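Side-chain contact in tryptophanyl-tRNA synthetase (Thermus thermophilus, PDB 2EL7), which probably joins tryptophan to its cognate tRNA at the expense of ATP, working as a homodimeric class I aminoacyl-tRNA synthetase: residues 211-216 / 273-278. Sequence-based numbering, arbitrary orientation.
Sequences ESIWQK and ILFDHL
Trp214 of helix 210-218 and Phe275 of helix 267-294 meet obliquely, the six-membered part of the indole and the phenyl ring having centroids 5.0 Å apart and planes inclined at 54°. CD2 of Trp214 stands over one face of the phenyl ring, CE3 of Trp214 comes to 3.7 Å from CG of Phe275, and the two side chains cross at about a right angle. CZ3 of Trp214 reaches further, to 3.8 Å from the CB of Phe275, while CE1 of Phe275 lies against CB of Trp214 at 3.9 Å. In Phe275 CG stands anti to the backbone N (chi1 179°), which carries the ring across to the neighbouring helix. Ile213 joins the contact through CG2, which approaches the edge of the phenyl ring near its plane, 4.3 Å from CE1 of Phe275. CG2 of Ile213 packs more closely on CD2 of Leu278, at 3.7 Å. The two helical segments run roughly antiparallel, their axes approaching to 10.4 Å; the contact holds helix 210-218, which follows the KMSKS motif in sequence, against the long helix 267-294. The Leu278 side chain is about 8 Å from that of Met196, a residue of the predicted ATP site. Beyond the two segments Ile213 also touches Leu282 and Arg286 of helix 267-294, and Leu278 touches Phe247 of helix 239-247. Replacing Phe275 by alanine is likely to open a gap between the helices, taking from the indole of Trp214 and CG2 of Ile213 the ring they both touch. With aliphatic and aromatic carbons alone meeting across it, the contact depends on van der Waals fit and burial of apolar surface, without directional polar bonds between the segments.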
ATOM      1  N   GLU A 211     -23.325  24.262 -29.701  1.00 48.09           N
ATOM      2  CA  GLU A 211     -23.753  25.623 -29.430  1.00 47.06           C
ATOM      3  C   GLU A 211     -22.849  26.286 -28.411  1.00 46.50           C
ATOM      4  O   GLU A 211     -22.727  27.510 -28.376  1.00 50.65           O
ATOM      5  CB  GLU A 211     -25.206  25.631 -28.937  1.00 37.78           C
ATOM      6  CG  GLU A 211     -25.736  27.015 -28.560  1.00 53.34           C
ATOM      7  CD  GLU A 211     -25.498  28.069 -29.647  1.00 74.65           C
ATOM      8  OE1 GLU A 211     -25.866  27.812 -30.824  1.00 72.57           O
ATOM      9  OE2 GLU A 211     -24.950  29.156 -29.320  1.00 69.91           O
ATOM     10  N   SER A 212     -22.210  25.474 -27.579  1.00 47.63           N
ATOM     11  CA  SER A 212     -21.334  26.011 -26.554  1.00 47.66           C
ATOM     12  C   SER A 212     -19.945  26.302 -27.090  1.00 44.09           C
ATOM     13  O   SER A 212     -19.324  27.287 -26.702  1.00 47.96           O
ATOM     14  CB  SER A 212     -21.245  25.055 -25.369  1.00 43.20           C
ATOM     15  OG  SER A 212     -20.425  25.621 -24.369  1.00 49.87           O
ATOM     16  N   ILE A 213     -19.447  25.446 -27.973  1.00 42.81           N
ATOM     17  CA  ILE A 213     -18.131  25.682 -28.555  1.00 42.55           C
ATOM     18  C   ILE A 213     -18.223  26.937 -29.419  1.00 44.70           C
ATOM     19  O   ILE A 213     -17.272  27.717 -29.515  1.00 39.96           O
ATOM     20  CB  ILE A 213     -17.684  24.491 -29.429  1.00 43.03           C
ATOM     21  CG1 ILE A 213     -17.205  23.339 -28.531  1.00 45.71           C
ATOM     22  CG2 ILE A 213     -16.596  24.929 -30.397  1.00 34.29           C
ATOM     23  CD1 ILE A 213     -17.124  21.991 -29.249  1.00 31.30           C
ATOM     24  N   TRP A 214     -19.383  27.126 -30.041  1.00 43.17           N
ATOM     25  CA  TRP A 214     -19.600  28.283 -30.900  1.00 48.51           C
ATOM     26  C   TRP A 214     -19.449  29.569 -30.101  1.00 49.25           C
ATOM     27  O   TRP A 214     -18.637  30.436 -30.451  1.00 46.46           O
ATOM     28  CB  TRP A 214     -21.000  28.232 -31.525  1.00 57.06           C
ATOM     29  CG  TRP A 214     -21.335  29.402 -32.438  1.00 59.58           C
ATOM     30  CD1 TRP A 214     -22.542  30.046 -32.532  1.00 59.35           C
ATOM     31  CD2 TRP A 214     -20.470  30.035 -33.393  1.00 56.35           C
ATOM     32  NE1 TRP A 214     -22.478  31.039 -33.481  1.00 62.45           N
ATOM     33  CE2 TRP A 214     -21.221  31.055 -34.026  1.00 61.01           C
ATOM     34  CE3 TRP A 214     -19.135  29.840 -33.775  1.00 48.77           C
ATOM     35  CZ2 TRP A 214     -20.679  31.880 -35.026  1.00 63.94           C
ATOM     36  CZ3 TRP A 214     -18.593  30.660 -34.770  1.00 54.21           C
ATOM     37  CH2 TRP A 214     -19.366  31.668 -35.383  1.00 59.42           C
ATOM     38  N   GLN A 215     -20.220  29.681 -29.022  1.00 40.56           N
ATOM     39  CA  GLN A 215     -20.171  30.878 -28.199  1.00 44.91           C
ATOM     40  C   GLN A 215     -18.749  31.213 -27.761  1.00 46.63           C
ATOM     41  O   GLN A 215     -18.390  32.385 -27.689  1.00 45.31           O
ATOM     42  CB  GLN A 215     -21.093  30.741 -26.976  1.00 44.93           C
ATOM     43  CG  GLN A 215     -22.578  30.765 -27.308  1.00 56.59           C
ATOM     44  CD  GLN A 215     -22.997  32.036 -28.051  1.00 72.83           C
ATOM     45  OE1 GLN A 215     -22.799  33.159 -27.560  1.00 79.27           O
ATOM     46  NE2 GLN A 215     -23.578  31.866 -29.236  1.00 59.26           N
ATOM     47  N   LYS A 216     -17.937  30.195 -27.481  1.00 45.97           N
ATOM     48  CA  LYS A 216     -16.559  30.438 -27.058  1.00 44.40           C
ATOM     49  C   LYS A 216     -15.692  31.006 -28.185  1.00 49.67           C
ATOM     50  O   LYS A 216     -14.837  31.857 -27.950  1.00 55.07           O
ATOM     51  CB  LYS A 216     -15.943  29.156 -26.495  1.00 34.27           C
ATOM     52  CG  LYS A 216     -16.492  28.792 -25.125  1.00 31.62           C
ATOM     53  CD  LYS A 216     -15.877  27.516 -24.612  1.00 38.11           C
ATOM     54  CE  LYS A 216     -16.451  27.103 -23.269  1.00 31.90           C
ATOM     55  NZ  LYS A 216     -15.908  25.774 -22.840  1.00 37.87           N
ATOM     56  N   ILE A 273     -14.902  30.055 -40.106  1.00 40.74           N
ATOM     57  CA  ILE A 273     -14.013  29.129 -40.810  1.00 43.13           C
ATOM     58  C   ILE A 273     -13.392  28.240 -39.733  1.00 47.80           C
ATOM     59  O   ILE A 273     -13.239  27.033 -39.930  1.00 44.38           O
ATOM     60  CB  ILE A 273     -12.863  29.826 -41.548  1.00 43.72           C
ATOM     61  CG1 ILE A 273     -13.394  30.800 -42.603  1.00 57.36           C
ATOM     62  CG2 ILE A 273     -11.983  28.772 -42.200  1.00 34.43           C
ATOM     63  CD1 ILE A 273     -13.762  30.153 -43.923  1.00 55.25           C
ATOM     64  N   LEU A 274     -13.031  28.852 -38.602  1.00 39.09           N
ATOM     65  CA  LEU A 274     -12.450  28.118 -37.482  1.00 40.68           C
ATOM     66  C   LEU A 274     -13.446  27.079 -36.944  1.00 38.12           C
ATOM     67  O   LEU A 274     -13.120  25.906 -36.799  1.00 33.30           O
ATOM     68  CB  LEU A 274     -12.072  29.077 -36.355  1.00 39.82           C
ATOM     69  CG  LEU A 274     -11.693  28.388 -35.035  1.00 41.24           C
ATOM     70  CD1 LEU A 274     -10.481  27.454 -35.247  1.00 33.21           C
ATOM     71  CD2 LEU A 274     -11.396  29.439 -33.985  1.00 38.84           C
ATOM     72  N   PHE A 275     -14.660  27.531 -36.654  1.00 35.01           N
ATOM     73  CA  PHE A 275     -15.710  26.671 -36.148  1.00 31.96           C
ATOM     74  C   PHE A 275     -15.949  25.475 -37.072  1.00 45.09           C
ATOM     75  O   PHE A 275     -15.797  24.322 -36.654  1.00 47.19           O
ATOM     76  CB  PHE A 275     -16.998  27.478 -35.992  1.00 36.38           C
ATOM     77  CG  PHE A 275     -18.162  26.680 -35.484  1.00 28.68           C
ATOM     78  CD1 PHE A 275     -18.204  26.248 -34.166  1.00 35.10           C
ATOM     79  CD2 PHE A 275     -19.216  26.356 -36.327  1.00 37.46           C
ATOM     80  CE1 PHE A 275     -19.281  25.504 -33.695  1.00 32.28           C
ATOM     81  CE2 PHE A 275     -20.306  25.608 -35.865  1.00 38.24           C
ATOM     82  CZ  PHE A 275     -20.333  25.182 -34.542  1.00 35.79           C
ATOM     83  N   ASP A 276     -16.312  25.734 -38.327  1.00 44.35           N
ATOM     84  CA  ASP A 276     -16.563  24.637 -39.262  1.00 50.61           C
ATOM     85  C   ASP A 276     -15.432  23.609 -39.287  1.00 46.79           C
ATOM     86  O   ASP A 276     -15.680  22.391 -39.282  1.00 37.82           O
ATOM     87  CB  ASP A 276     -16.790  25.159 -40.695  1.00 47.14           C
ATOM     88  CG  ASP A 276     -18.007  26.048 -40.801  1.00 53.29           C
ATOM     89  OD1 ASP A 276     -18.992  25.762 -40.080  1.00 48.56           O
ATOM     90  OD2 ASP A 276     -17.981  27.020 -41.603  1.00 47.97           O
ATOM     91  N   HIS A 277     -14.196  24.105 -39.334  1.00 44.37           N
ATOM     92  CA  HIS A 277     -13.028  23.233 -39.376  1.00 48.30           C
ATOM     93  C   HIS A 277     -12.842  22.518 -38.048  1.00 48.15           C
ATOM     94  O   HIS A 277     -12.423  21.364 -38.009  1.00 44.18           O
ATOM     95  CB  HIS A 277     -11.781  24.043 -39.751  1.00 39.06           C
ATOM     96  CG  HIS A 277     -11.639  24.265 -41.226  1.00 43.76           C
ATOM     97  ND1 HIS A 277     -10.841  23.473 -42.027  1.00 46.31           N
ATOM     98  CD2 HIS A 277     -12.248  25.143 -42.058  1.00 43.06           C
ATOM     99  CE1 HIS A 277     -10.967  23.855 -43.287  1.00 45.45           C
ATOM    100  NE2 HIS A 277     -11.815  24.865 -43.333  1.00 30.71           N
ATOM    101  N   LEU A 278     -13.184  23.196 -36.959  1.00 42.49           N
ATOM    102  CA  LEU A 278     -13.051  22.588 -35.656  1.00 37.15           C
ATOM    103  C   LEU A 278     -14.044  21.438 -35.519  1.00 31.43           C
ATOM    104  O   LEU A 278     -13.643  20.341 -35.162  1.00 37.22           O
ATOM    105  CB  LEU A 278     -13.265  23.626 -34.557  1.00 29.45           C
ATOM    106  CG  LEU A 278     -13.267  23.029 -33.157  1.00 32.40           C
ATOM    107  CD1 LEU A 278     -11.968  22.266 -32.939  1.00 41.99           C
ATOM    108  CD2 LEU A 278     -13.454  24.131 -32.126  1.00 36.54           C
TER